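Local coordinates for adhesion and penetration protein autotransporter (Haemophilus influenzae, PDB 3SYJ) that promotes bacterial adherence and invasion by binding a host cell structure, associates with itself in bacterial aggregation, and is a probable serine protease, at residues S55-A60 with V75-V80; E64-V69 with N118-K123; F94-V99 with V125-P130; I131-N136 with V254-F259. All coordinates share one frame; numbering follows the deposited sequence.

All four contacts lie in the N-terminal protease domain. Interactions 1, 2 and 3 gather round the small antiparallel sheet of strands 79-80, 96-100 and 120-121. Interaction 2 is buried and alone pairs two backbones directly. Interaction 1 is partly buried, has no direct hydrogen bond across it and relies on apolar contact and a water. Interaction 3 is also buried, but its centre is a tyrosine-glutamate bond on the side facing the beta-helix. Interaction 4 lies farther off, about 20 Å between centres from interaction 1; it is mostly buried, with S135 exposed. It joins an irregular linker to a helix through methionine packing and waters, and reaches interaction 2 through F259 and Y258.

Interaction 1. Residues S55-A60 with V75-V80; sequences SRNGVA and VGYTDV
V59 and Y77 meet beside the probable active site of the chymotrypsin-like protease domain. The side chain of V59 lies about 7 Å from that of S218, the active-site serine by similarity. V59 CG2 sits over one face of the Y77 ring, displaced toward its rim, and is 4.0 Å from Y77 CE1. This is a CH-pi contact. CB of Y77 carries the ring between the backbone N and the carbonyl carbon (chi1 77°), which turns it toward the loop 55-60. V80 CG1 lies at the edge of the same ring, in its plane. The hydroxyl of Y77 bonds H117 outside the two segments.

The loop makes a type I beta turn from S55 to G58, and an Asx turn at N57 overlaps its end. N57 OD1 accepts the backbone N of V59 at 3.0 Å in a nearly straight bond (172°). It also accepts S55 OG at 2.7 Å. The two donors come from opposite faces of the amide plane, so the oxygen is gripped twice and the rotation of the amide is fixed. S55 itself packs its CB on V80 CB at 3.9 Å.

A60 CB closes the apolar side, 4.5 Å from V80 CG1. Both also touch I68 of strand 67-69. No direct hydrogen bond joins the segments. A water spans them instead: it gives a proton to D79 O at 2.9 Å and accepts a weak bond from N57 ND2 at 2.7 Å.

Interaction 2. Residues E64-V69 with N118-K123; sequences ENQYIV and NPRLHK
Y67 and R120 lie alongside each other and point the same way. The tyrosine ring and the guanidinium plane are 22° apart. The aliphatic part of R120 runs next to the ring, with CB and CG each 3.7 Å from Y67 CE1. R120 is extended as far as NE, with CG anti to the backbone N (chi1 -177°), and this carries its end past the phenol. The polar ends find partners beyond the two segments: Y67 OH hydrogen-bonds D266, and R120 NH1 bonds N335 and the carbonyl of G337.

I68 and P119 meet differently, crossing at about a right angle. I68 CG1 presses on P119 CB at 3.4 Å, tighter than usual van der Waals contact. I68 CG2 meets L121 CD1 at 4.0 Å, again crosswise.

Two backbone bonds frame the pair. L121 N gives to Q66 O at 2.8 Å, and I68 N to P119 O at 3.0 Å. Y67 and R120 form a single beta bridge between them. The chains run roughly antiparallel, 148° apart. This is a non-hydrogen-bonded antiparallel pair, consistent with a place in the N-terminal beta-barrel of the chymotrypsin-like fold.

Interaction 3. Residues F94-V99 with V125-P130; sequences FTYKIV and VTEAAP
The backbones of Y96 and V125 stay apart, with CA atoms 7.7 Å from each other, where the irregular loop 125-130 passes strand 96-98. The tyrosine side chain fills the distance. CG2 of V125 stands over the centre of the Y96 ring, 3.7 Å above its plane, in a CH-pi contact. F94 takes the opposite face: its ring edge comes down with CD2 over the centre. The Y96 ring is thus held between two apolar groups.

Its hydroxyl is held as well. Y96 OH gives a hydrogen bond to E127 OE1, modelled at 2.5 Å, so short that the exact length is doubtful. That oxygen lies at the ring edge, in the plane, while the carboxylate is turned 77° from the ring. A bend at chi2 of E127 (78°) brings the carboxylate round to meet it. T126 N adds a weak bond to Y96 OH at 3.3 Å. A water accepts from F94 N at 2.8 Å and gives weakly to E127 OE2 at 2.9 Å.

R403, on strand 403-407 of the beta-helix, bonds the same hydroxyl and makes a cation-pi contact with F94. Its charge would probably favour an ionised E127. The arrangement belongs to the seam where the protease domain rests on the beta-helix stalk of this autotransporter passenger.

Interaction 4. Residues I131-N136 with V254-F259; sequences IDMTSN and VRKSYF
M133 is the main anchor of the linker against V254 and the start of helix 256-266. Its CB meets V254 CG2 at 3.8 Å and K256 CD at 3.7 Å. The chain is extended beyond CG (chi2 -173°), so the sulfur passes by V254 CB and K256 CA and the methyl reaches the helix. There M133 CE lies 4.3 Å from F259 CB. The ring of F259 goes on to pack edge-to-face with Y67. Two residues earlier, the backbone of I131 pairs with L62 of strand 61-64.

T134 turns its CB away from 254-259, yet its OG1 still comes within 3.4 Å of V254 CG2, the two side chains crossing at about a right angle. OG1 also bonds N235 OD1 on strand 231-238. The backbone of T134 pairs with I234 of that strand. This is consistent with the linker joining the two beta-barrels of the chymotrypsin-like fold. Helix 256-266, with R255 at its N-cap, probably corresponds to the C-terminal helix of that fold.

One water joins three backbone atoms here. It donates to T134 O at 2.7 Å and to V254 O at 2.9 Å, and accepts K256 N at 2.9 Å, thus meeting an N-H of the first helical turn. A second water rests between T134 OG1, N136 O and V254 O.

S135 meets the end of the lysine, its CB 3.9 Å from K256 NZ. Bends at chi2 and chi4 fold K256 back over the linker.

Interaction 1. Residues S55-A60 with V75-V80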
loop_
_atom_site.group_PDB
_atom_site.type_symbol
_atom_site.label_atom_id
_atom_site.label_comp_id
_atom_site.label_asym_id
_atom_site.label_seq_id
_atom_site.Cartn_x
_atom_site.Cartn_y
_atom_site.Cartn_z
ATOM N N SER A 55 -10.016 37.567 49.399
ATOM C CA SER A 55 -8.844 38.412 49.267
ATOM C C SER A 55 -7.609 37.625 49.677
ATOM O O SER A 55 -7.678 36.753 50.534
ATOM C CB SER A 55 -8.982 39.682 50.107
ATOM O OG SER A 55 -9.026 39.371 51.485
ATOM N N ARG A 56 -6.484 37.930 49.046
ATOM C CA ARG A 56 -5.213 37.304 49.378
ATOM C C ARG A 56 -4.892 37.340 50.876
ATOM O O ARG A 56 -4.254 36.430 51.395
ATOM C CB ARG A 56 -4.089 37.999 48.616
ATOM C CG ARG A 56 -3.980 37.607 47.158
ATOM C CD ARG A 56 -3.232 36.295 47.056
ATOM N NE ARG A 56 -4.137 35.224 46.696
ATOM C CZ ARG A 56 -3.997 33.956 47.064
ATOM N NH1 ARG A 56 -2.991 33.575 47.849
ATOM N NH2 ARG A 56 -4.894 33.068 46.657
ATOM N N ASN A 57 -5.299 38.398 51.569
ATOM C CA ASN A 57 -4.984 38.505 52.992
ATOM C C ASN A 57 -5.995 37.790 53.880
ATOM O O ASN A 57 -5.898 37.840 55.101
ATOM C CB ASN A 57 -4.841 39.966 53.420
ATOM C CG ASN A 57 -6.131 40.733 53.300
ATOM O OD1 ASN A 57 -7.216 40.152 53.303
ATOM N ND2 ASN A 57 -6.026 42.052 53.194
ATOM N N GLY A 58 -6.968 37.133 53.256
ATOM C CA GLY A 58 -7.890 36.274 53.969
ATOM C C GLY A 58 -8.965 36.947 54.802
ATOM O O GLY A 58 -9.814 36.263 55.371
ATOM N N VAL A 59 -8.962 38.270 54.892
ATOM C CA VAL A 59 -9.922 38.905 55.795
ATOM C C VAL A 59 -11.217 39.360 55.116
ATOM O O VAL A 59 -12.108 39.891 55.785
ATOM C CB VAL A 59 -9.309 40.082 56.582
ATOM C CG1 VAL A 59 -8.063 39.632 57.331
ATOM C CG2 VAL A 59 -8.992 41.232 55.653
ATOM N N ALA A 60 -11.341 39.151 53.807
ATOM C CA ALA A 60 -12.549 39.614 53.106
ATOM C C ALA A 60 -12.937 38.794 51.883
ATOM O O ALA A 60 -12.121 38.065 51.311
ATOM C CB ALA A 60 -12.428 41.092 52.733
ATOM N N VAL A 75 -9.955 47.202 61.635
ATOM C CA VAL A 75 -9.968 48.649 61.461
ATOM C C VAL A 75 -8.741 49.193 60.746
ATOM O O VAL A 75 -8.655 50.392 60.497
ATOM C CB VAL A 75 -10.094 49.371 62.828
ATOM C CG1 VAL A 75 -11.402 49.014 63.498
ATOM C CG2 VAL A 75 -8.914 49.020 63.721
ATOM N N GLY A 76 -7.800 48.320 60.407
ATOM C CA GLY A 76 -6.531 48.762 59.854
ATOM C C GLY A 76 -6.323 48.671 58.346
ATOM O O GLY A 76 -5.664 49.538 57.760
ATOM N N TYR A 77 -6.856 47.630 57.710
ATOM C CA TYR A 77 -6.572 47.406 56.293
ATOM C C TYR A 77 -7.282 48.440 55.432
ATOM O O TYR A 77 -8.377 48.863 55.755
ATOM C CB TYR A 77 -6.918 45.973 55.862
ATOM C CG TYR A 77 -8.387 45.678 55.662
ATOM C CD1 TYR A 77 -8.845 45.137 54.462
ATOM C CD2 TYR A 77 -9.316 45.906 56.676
ATOM C CE1 TYR A 77 -10.190 44.844 54.272
ATOM C CE2 TYR A 77 -10.666 45.616 56.495
ATOM C CZ TYR A 77 -11.098 45.087 55.288
ATOM O OH TYR A 77 -12.435 44.798 55.083
ATOM N N THR A 78 -6.645 48.854 54.343
ATOM C CA THR A 78 -7.192 49.918 53.503
ATOM C C THR A 78 -7.394 49.466 52.063
ATOM O O THR A 78 -7.842 50.242 51.225
ATOM C CB THR A 78 -6.258 51.133 53.491
ATOM O OG1 THR A 78 -4.948 50.714 53.087
ATOM C CG2 THR A 78 -6.175 51.738 54.870
ATOM N N ASP A 79 -7.060 48.212 51.778
ATOM C CA ASP A 79 -7.152 47.689 50.420
ATOM C C ASP A 79 -7.121 46.169 50.403
ATOM O O ASP A 79 -6.768 45.531 51.399
ATOM C CB ASP A 79 -6.020 48.252 49.556
ATOM C CG ASP A 79 -4.661 48.117 50.210
ATOM O OD1 ASP A 79 -4.308 46.994 50.621
ATOM O OD2 ASP A 79 -3.941 49.133 50.308
ATOM N N VAL A 80 -7.502 45.589 49.268
ATOM C CA VAL A 80 -7.459 44.142 49.103
ATOM C C VAL A 80 -6.901 43.808 47.734
ATOM O O VAL A 80 -6.877 44.659 46.845
ATOM C CB VAL A 80 -8.856 43.497 49.256
ATOM C CG1 VAL A 80 -9.319 43.564 50.711
ATOM C CG2 VAL A 80 -9.866 44.168 48.339
HETATM O O HOH W 1 -4.857 44.435 53.244
#

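Interaction 2. Residues E64-V69 with N118-K123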
loop_
_atom_site.group_PDB
_atom_site.type_symbol
_atom_site.label_atom_id
_atom_site.label_comp_id
_atom_site.label_asym_id
_atom_site.label_seq_id
_atom_site.Cartn_x
_atom_site.Cartn_y
_atom_site.Cartn_z
ATOM N N GLU A 64 -19.835 41.778 45.559
ATOM C CA GLU A 64 -20.325 42.470 44.371
ATOM C C GLU A 64 -19.105 42.940 43.599
ATOM O O GLU A 64 -17.977 42.734 44.048
ATOM C CB GLU A 64 -21.213 43.652 44.750
ATOM C CG GLU A 64 -22.605 43.619 44.095
ATOM C CD GLU A 64 -22.563 43.595 42.566
ATOM O OE1 GLU A 64 -23.282 42.764 41.966
ATOM O OE2 GLU A 64 -21.814 44.400 41.969
ATOM N N ASN A 65 -19.318 43.571 42.447
ATOM C CA ASN A 65 -18.210 44.007 41.607
ATOM C C ASN A 65 -17.246 44.961 42.316
ATOM O O ASN A 65 -16.034 44.910 42.091
ATOM C CB ASN A 65 -18.730 44.615 40.300
ATOM C CG ASN A 65 -19.469 43.604 39.442
ATOM O OD1 ASN A 65 -20.516 43.914 38.858
ATOM N ND2 ASN A 65 -18.934 42.384 39.361
ATOM N N GLN A 66 -17.773 45.831 43.173
ATOM C CA GLN A 66 -16.912 46.738 43.934
ATOM C C GLN A 66 -17.201 46.722 45.434
ATOM O O GLN A 66 -16.994 47.722 46.113
ATOM C CB GLN A 66 -16.981 48.176 43.384
ATOM C CG GLN A 66 -18.375 48.820 43.394
ATOM C CD GLN A 66 -18.368 50.306 42.984
ATOM O OE1 GLN A 66 -17.328 50.973 43.020
ATOM N NE2 GLN A 66 -19.538 50.823 42.601
ATOM N N TYR A 67 -17.678 45.593 45.953
ATOM C CA TYR A 67 -17.953 45.482 47.388
ATOM C C TYR A 67 -17.398 44.204 48.024
ATOM O O TYR A 67 -17.433 43.126 47.431
ATOM C CB TYR A 67 -19.451 45.589 47.677
ATOM C CG TYR A 67 -20.055 46.916 47.305
ATOM C CD1 TYR A 67 -20.155 47.938 48.236
ATOM C CD2 TYR A 67 -20.531 47.144 46.020
ATOM C CE1 TYR A 67 -20.711 49.151 47.898
ATOM C CE2 TYR A 67 -21.088 48.355 45.669
ATOM C CZ TYR A 67 -21.175 49.355 46.611
ATOM O OH TYR A 67 -21.728 50.566 46.269
ATOM N N ILE A 68 -16.881 44.341 49.240
ATOM C CA ILE A 68 -16.421 43.195 50.009
ATOM C C ILE A 68 -17.156 43.155 51.334
ATOM O O ILE A 68 -17.919 44.070 51.666
ATOM C CB ILE A 68 -14.909 43.254 50.276
ATOM C CG1 ILE A 68 -14.530 44.588 50.927
ATOM C CG2 ILE A 68 -14.141 43.036 48.982
ATOM C CD1 ILE A 68 -13.085 44.661 51.367
ATOM N N VAL A 69 -16.933 42.084 52.088
ATOM C CA VAL A 69 -17.542 41.930 53.406
ATOM C C VAL A 69 -16.483 41.465 54.396
ATOM O O VAL A 69 -15.597 40.683 54.046
ATOM C CB VAL A 69 -18.721 40.944 53.379
ATOM C CG1 VAL A 69 -18.227 39.508 53.258
ATOM C CG2 VAL A 69 -19.569 41.105 54.619
ATOM N N ASN A 118 -19.325 46.495 55.112
ATOM C CA ASN A 118 -19.395 46.193 53.682
ATOM C C ASN A 118 -18.626 47.213 52.844
ATOM O O ASN A 118 -19.231 48.047 52.173
ATOM C CB ASN A 118 -20.849 46.181 53.220
ATOM C CG ASN A 118 -21.422 44.788 53.127
ATOM O OD1 ASN A 118 -20.850 43.913 52.477
ATOM N ND2 ASN A 118 -22.570 44.576 53.756
ATOM N N PRO A 119 -17.287 47.151 52.882
ATOM C CA PRO A 119 -16.437 48.132 52.201
ATOM C C PRO A 119 -16.703 48.233 50.703
ATOM O O PRO A 119 -16.961 47.230 50.031
ATOM C CB PRO A 119 -15.023 47.600 52.443
ATOM C CG PRO A 119 -15.129 46.791 53.685
ATOM C CD PRO A 119 -16.502 46.172 53.646
ATOM N N ARG A 120 -16.644 49.462 50.197
ATOM C CA ARG A 120 -16.729 49.748 48.772
ATOM C C ARG A 120 -15.306 49.982 48.262
ATOM O O ARG A 120 -14.514 50.662 48.917
ATOM C CB ARG A 120 -17.594 50.995 48.551
ATOM C CG ARG A 120 -17.841 51.386 47.105
ATOM C CD ARG A 120 -18.518 52.750 47.021
ATOM N NE ARG A 120 -19.112 52.987 45.708
ATOM C CZ ARG A 120 -19.334 54.192 45.187
ATOM N NH1 ARG A 120 -19.010 55.286 45.864
ATOM N NH2 ARG A 120 -19.875 54.304 43.981
ATOM N N LEU A 121 -14.983 49.396 47.112
ATOM C CA LEU A 121 -13.654 49.504 46.513
ATOM C C LEU A 121 -13.646 50.587 45.441
ATOM O O LEU A 121 -14.693 50.966 44.940
ATOM C CB LEU A 121 -13.252 48.165 45.901
ATOM C CG LEU A 121 -13.314 46.995 46.882
ATOM C CD1 LEU A 121 -12.974 45.679 46.186
ATOM C CD2 LEU A 121 -12.383 47.246 48.051
ATOM N N HIS A 122 -12.469 51.085 45.086
ATOM C CA HIS A 122 -12.398 52.199 44.152
ATOM C C HIS A 122 -12.519 51.767 42.689
ATOM O O HIS A 122 -12.789 52.598 41.823
ATOM C CB HIS A 122 -11.156 53.075 44.401
ATOM C CG HIS A 122 -9.895 52.563 43.773
ATOM N ND1 HIS A 122 -9.396 51.300 44.015
ATOM C CD2 HIS A 122 -9.010 53.163 42.939
ATOM C CE1 HIS A 122 -8.272 51.137 43.343
ATOM N NE2 HIS A 122 -8.016 52.252 42.679
ATOM N N LYS A 123 -12.348 50.471 42.424
ATOM C CA LYS A 123 -12.478 49.937 41.068
ATOM C C LYS A 123 -13.321 48.668 41.028
ATOM O O LYS A 123 -13.367 47.928 42.010
ATOM C CB LYS A 123 -11.103 49.620 40.491
ATOM C CG LYS A 123 -10.238 50.832 40.196
ATOM C CD LYS A 123 -10.700 51.577 38.962
ATOM C CE LYS A 123 -9.748 52.726 38.652
ATOM N NZ LYS A 123 -10.095 53.423 37.376
#

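Interaction 3. Residues F94-V99 with V125-P130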
loop_
_atom_site.group_PDB
_atom_site.type_symbol
_atom_site.label_atom_id
_atom_site.label_comp_id
_atom_site.label_asym_id
_atom_site.label_seq_id
_atom_site.Cartn_x
_atom_site.Cartn_y
_atom_site.Cartn_z
ATOM N N PHE A 94 -3.402 43.689 41.325
ATOM C CA PHE A 94 -3.921 45.041 41.435
ATOM C C PHE A 94 -4.393 45.333 42.855
ATOM O O PHE A 94 -5.041 44.501 43.488
ATOM C CB PHE A 94 -5.056 45.239 40.434
ATOM C CG PHE A 94 -5.530 46.656 40.324
ATOM C CD1 PHE A 94 -4.808 47.591 39.600
ATOM C CD2 PHE A 94 -6.710 47.050 40.931
ATOM C CE1 PHE A 94 -5.247 48.901 39.499
ATOM C CE2 PHE A 94 -7.156 48.347 40.831
ATOM C CZ PHE A 94 -6.422 49.280 40.112
ATOM N N THR A 95 -4.059 46.518 43.353
ATOM C CA THR A 95 -4.465 46.922 44.687
ATOM C C THR A 95 -5.795 47.662 44.634
ATOM O O THR A 95 -5.862 48.801 44.168
ATOM C CB THR A 95 -3.385 47.803 45.352
ATOM O OG1 THR A 95 -2.132 47.098 45.367
ATOM C CG2 THR A 95 -3.773 48.150 46.782
ATOM N N TYR A 96 -6.862 47.002 45.079
ATOM C CA TYR A 96 -8.172 47.634 45.143
ATOM C C TYR A 96 -8.312 48.377 46.465
ATOM O O TYR A 96 -8.160 47.777 47.523
ATOM C CB TYR A 96 -9.283 46.589 44.999
ATOM C CG TYR A 96 -9.298 45.934 43.636
ATOM C CD1 TYR A 96 -9.921 46.550 42.556
ATOM C CD2 TYR A 96 -8.680 44.710 43.429
ATOM C CE1 TYR A 96 -9.916 45.962 41.302
ATOM C CE2 TYR A 96 -8.678 44.114 42.194
ATOM C CZ TYR A 96 -9.293 44.748 41.131
ATOM O OH TYR A 96 -9.279 44.151 39.902
ATOM N N LYS A 97 -8.608 49.674 46.405
ATOM C CA LYS A 97 -8.675 50.510 47.608
ATOM C C LYS A 97 -10.077 50.667 48.178
ATOM O O LYS A 97 -11.029 50.913 47.449
ATOM C CB LYS A 97 -8.122 51.909 47.325
ATOM C CG LYS A 97 -6.684 51.946 46.852
ATOM C CD LYS A 97 -6.305 53.341 46.356
ATOM C CE LYS A 97 -4.913 53.351 45.736
ATOM N NZ LYS A 97 -4.531 54.706 45.247
ATOM N N ILE A 98 -10.187 50.553 49.495
ATOM C CA ILE A 98 -11.427 50.841 50.200
ATOM C C ILE A 98 -11.676 52.353 50.215
ATOM O O ILE A 98 -10.816 53.123 50.647
ATOM C CB ILE A 98 -11.364 50.313 51.655
ATOM C CG1 ILE A 98 -11.420 48.778 51.670
ATOM C CG2 ILE A 98 -12.481 50.911 52.507
ATOM C CD1 ILE A 98 -11.040 48.154 53.007
ATOM N N VAL A 99 -12.846 52.774 49.741
ATOM C CA VAL A 99 -13.195 54.191 49.699
ATOM C C VAL A 99 -14.297 54.498 50.700
ATOM O O VAL A 99 -14.575 55.655 50.996
ATOM C CB VAL A 99 -13.652 54.622 48.287
ATOM C CG1 VAL A 99 -12.558 54.325 47.273
ATOM C CG2 VAL A 99 -14.945 53.918 47.896
ATOM N N VAL A 125 -13.796 44.935 40.374
ATOM C CA VAL A 125 -12.831 43.840 40.404
ATOM C C VAL A 125 -12.989 42.951 39.176
ATOM O O VAL A 125 -14.083 42.483 38.884
ATOM C CB VAL A 125 -12.968 42.985 41.687
ATOM C CG1 VAL A 125 -12.062 41.745 41.605
ATOM C CG2 VAL A 125 -12.662 43.823 42.930
ATOM N N THR A 126 -11.892 42.716 38.465
ATOM C CA THR A 126 -11.941 41.984 37.201
ATOM C C THR A 126 -11.473 40.529 37.318
ATOM O O THR A 126 -11.811 39.696 36.480
ATOM C CB THR A 126 -11.052 42.666 36.151
ATOM O OG1 THR A 126 -9.723 42.805 36.678
ATOM C CG2 THR A 126 -11.612 44.055 35.773
ATOM N N GLU A 127 -10.686 40.225 38.348
ATOM C CA GLU A 127 -10.001 38.931 38.437
ATOM C C GLU A 127 -10.914 37.764 38.804
ATOM O O GLU A 127 -10.575 36.610 38.559
ATOM C CB GLU A 127 -8.832 39.005 39.431
ATOM C CG GLU A 127 -7.614 39.804 38.956
ATOM C CD GLU A 127 -7.798 41.310 39.069
ATOM O OE1 GLU A 127 -8.816 41.739 39.649
ATOM O OE2 GLU A 127 -6.921 42.065 38.571
ATOM N N ALA A 128 -12.066 38.068 39.390
ATOM C CA ALA A 128 -12.980 37.035 39.869
ATOM C C ALA A 128 -14.426 37.522 39.893
ATOM O O ALA A 128 -14.692 38.712 40.101
ATOM C CB ALA A 128 -12.562 36.574 41.267
ATOM N N ALA A 129 -15.356 36.596 39.692
ATOM C CA ALA A 129 -16.774 36.900 39.773
ATOM C C ALA A 129 -17.171 36.926 41.237
ATOM O O ALA A 129 -16.789 36.042 41.995
ATOM C CB ALA A 129 -17.577 35.844 39.032
ATOM N N PRO A 130 -17.933 37.944 41.650
ATOM C CA PRO A 130 -18.375 38.012 43.047
ATOM C C PRO A 130 -19.184 36.778 43.420
ATOM O O PRO A 130 -19.655 36.057 42.537
ATOM C CB PRO A 130 -19.283 39.247 43.075
ATOM C CG PRO A 130 -18.853 40.067 41.902
ATOM C CD PRO A 130 -18.414 39.084 40.855
HETATM O O HOH W 2 -4.829 41.428 40.465
#

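Interaction 4. Residues I131-N136 with V254-F259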
loop_
_atom_site.group_PDB
_atom_site.type_symbol
_atom_site.label_atom_id
_atom_site.label_comp_id
_atom_site.label_asym_id
_atom_site.label_seq_id
_atom_site.Cartn_x
_atom_site.Cartn_y
_atom_site.Cartn_z
ATOM N N ILE A 131 -19.343 36.538 44.718
ATOM C CA ILE A 131 -20.138 35.416 45.191
ATOM C C ILE A 131 -21.444 35.928 45.787
ATOM O O ILE A 131 -21.483 37.001 46.388
ATOM C CB ILE A 131 -19.359 34.557 46.227
ATOM C CG1 ILE A 131 -20.057 33.223 46.455
ATOM C CG2 ILE A 131 -19.179 35.292 47.544
ATOM C CD1 ILE A 131 -19.114 32.131 46.902
ATOM N N ASP A 132 -22.516 35.168 45.600
ATOM C CA ASP A 132 -23.803 35.535 46.163
ATOM C C ASP A 132 -23.833 35.289 47.662
ATOM O O ASP A 132 -23.115 34.422 48.172
ATOM C CB ASP A 132 -24.930 34.747 45.493
ATOM C CG ASP A 132 -25.135 35.138 44.046
ATOM O OD1 ASP A 132 -24.481 36.099 43.593
ATOM O OD2 ASP A 132 -25.952 34.486 43.366
ATOM N N MET A 133 -24.674 36.055 48.355
ATOM C CA MET A 133 -24.926 35.875 49.779
ATOM C C MET A 133 -26.150 34.990 50.081
ATOM O O MET A 133 -27.113 34.952 49.312
ATOM C CB MET A 133 -25.156 37.232 50.431
ATOM C CG MET A 133 -24.017 38.202 50.270
ATOM S SD MET A 133 -24.356 39.663 51.250
ATOM C CE MET A 133 -22.805 40.532 51.111
ATOM N N THR A 134 -26.110 34.285 51.211
ATOM C CA THR A 134 -27.304 33.621 51.719
ATOM C C THR A 134 -28.234 34.727 52.206
ATOM O O THR A 134 -27.773 35.815 52.556
ATOM C CB THR A 134 -26.988 32.611 52.861
ATOM O OG1 THR A 134 -26.223 33.251 53.890
ATOM C CG2 THR A 134 -26.214 31.422 52.322
ATOM N N SER A 135 -29.537 34.471 52.219
ATOM C CA SER A 135 -30.484 35.554 52.472
ATOM C C SER A 135 -31.203 35.478 53.817
ATOM O O SER A 135 -31.772 36.468 54.276
ATOM C CB SER A 135 -31.500 35.637 51.339
ATOM O OG SER A 135 -32.133 34.388 51.156
ATOM N N ASN A 136 -31.177 34.311 54.449
ATOM C CA ASN A 136 -31.881 34.116 55.712
ATOM C C ASN A 136 -30.981 34.468 56.883
ATOM O O ASN A 136 -29.798 34.125 56.887
ATOM C CB ASN A 136 -32.353 32.667 55.818
ATOM C CG ASN A 136 -33.471 32.480 56.832
ATOM O OD1 ASN A 136 -33.410 32.986 57.952
ATOM N ND2 ASN A 136 -34.496 31.723 56.442
ATOM N N VAL A 254 -24.200 36.601 56.916
ATOM C CA VAL A 254 -24.116 37.736 55.996
ATOM C C VAL A 254 -25.461 38.439 55.899
ATOM O O VAL A 254 -26.511 37.803 56.019
ATOM C CB VAL A 254 -23.641 37.317 54.589
ATOM C CG1 VAL A 254 -22.177 36.874 54.635
ATOM C CG2 VAL A 254 -24.539 36.218 54.028
ATOM N N ARG A 255 -25.420 39.747 55.664
ATOM C CA ARG A 255 -26.623 40.571 55.706
ATOM C C ARG A 255 -27.002 41.144 54.336
ATOM O O ARG A 255 -26.564 42.220 53.955
ATOM C CB ARG A 255 -26.459 41.661 56.766
ATOM C CG ARG A 255 -26.054 41.058 58.114
ATOM C CD ARG A 255 -25.823 42.090 59.204
ATOM N NE ARG A 255 -25.183 41.481 60.368
ATOM C CZ ARG A 255 -24.541 42.164 61.309
ATOM N NH1 ARG A 255 -24.461 43.480 61.233
ATOM N NH2 ARG A 255 -23.974 41.531 62.323
ATOM N N LYS A 256 -27.831 40.402 53.611
ATOM C CA LYS A 256 -28.198 40.734 52.241
ATOM C C LYS A 256 -29.015 42.028 52.144
ATOM O O LYS A 256 -28.868 42.791 51.192
ATOM C CB LYS A 256 -28.987 39.571 51.642
ATOM C CG LYS A 256 -29.275 39.669 50.158
ATOM C CD LYS A 256 -28.283 38.842 49.360
ATOM C CE LYS A 256 -28.880 38.385 48.032
ATOM N NZ LYS A 256 -30.042 37.463 48.219
ATOM N N SER A 257 -29.881 42.271 53.126
ATOM C CA SER A 257 -30.731 43.460 53.119
ATOM C C SER A 257 -29.937 44.710 53.423
ATOM O O SER A 257 -30.221 45.782 52.892
ATOM C CB SER A 257 -31.865 43.331 54.135
ATOM O OG SER A 257 -32.998 42.720 53.547
ATOM N N TYR A 258 -28.954 44.575 54.300
ATOM C CA TYR A 258 -28.096 45.696 54.633
ATOM C C TYR A 258 -27.254 46.037 53.424
ATOM O O TYR A 258 -27.091 47.206 53.078
ATOM C CB TYR A 258 -27.204 45.344 55.814
ATOM C CG TYR A 258 -26.111 46.338 56.113
ATOM C CD1 TYR A 258 -26.410 47.611 56.581
ATOM C CD2 TYR A 258 -24.775 45.989 55.964
ATOM C CE1 TYR A 258 -25.405 48.518 56.880
ATOM C CE2 TYR A 258 -23.765 46.882 56.262
ATOM C CZ TYR A 258 -24.086 48.146 56.720
ATOM O OH TYR A 258 -23.082 49.038 57.012
ATOM N N PHE A 259 -26.725 45.017 52.764
ATOM C CA PHE A 259 -25.910 45.277 51.593
ATOM C C PHE A 259 -26.713 45.999 50.514
ATOM O O PHE A 259 -26.200 46.904 49.865
ATOM C CB PHE A 259 -25.322 44.002 51.007
ATOM C CG PHE A 259 -24.646 44.229 49.697
ATOM C CD1 PHE A 259 -23.402 44.833 49.647
ATOM C CD2 PHE A 259 -25.278 43.897 48.509
ATOM C CE1 PHE A 259 -22.778 45.071 48.436
ATOM C CE2 PHE A 259 -24.660 44.135 47.297
ATOM C CZ PHE A 259 -23.407 44.725 47.265
HETATM O O HOH W 3 -27.130 34.986 55.787
HETATM O O HOH W 4 -28.771 37.710 54.221
#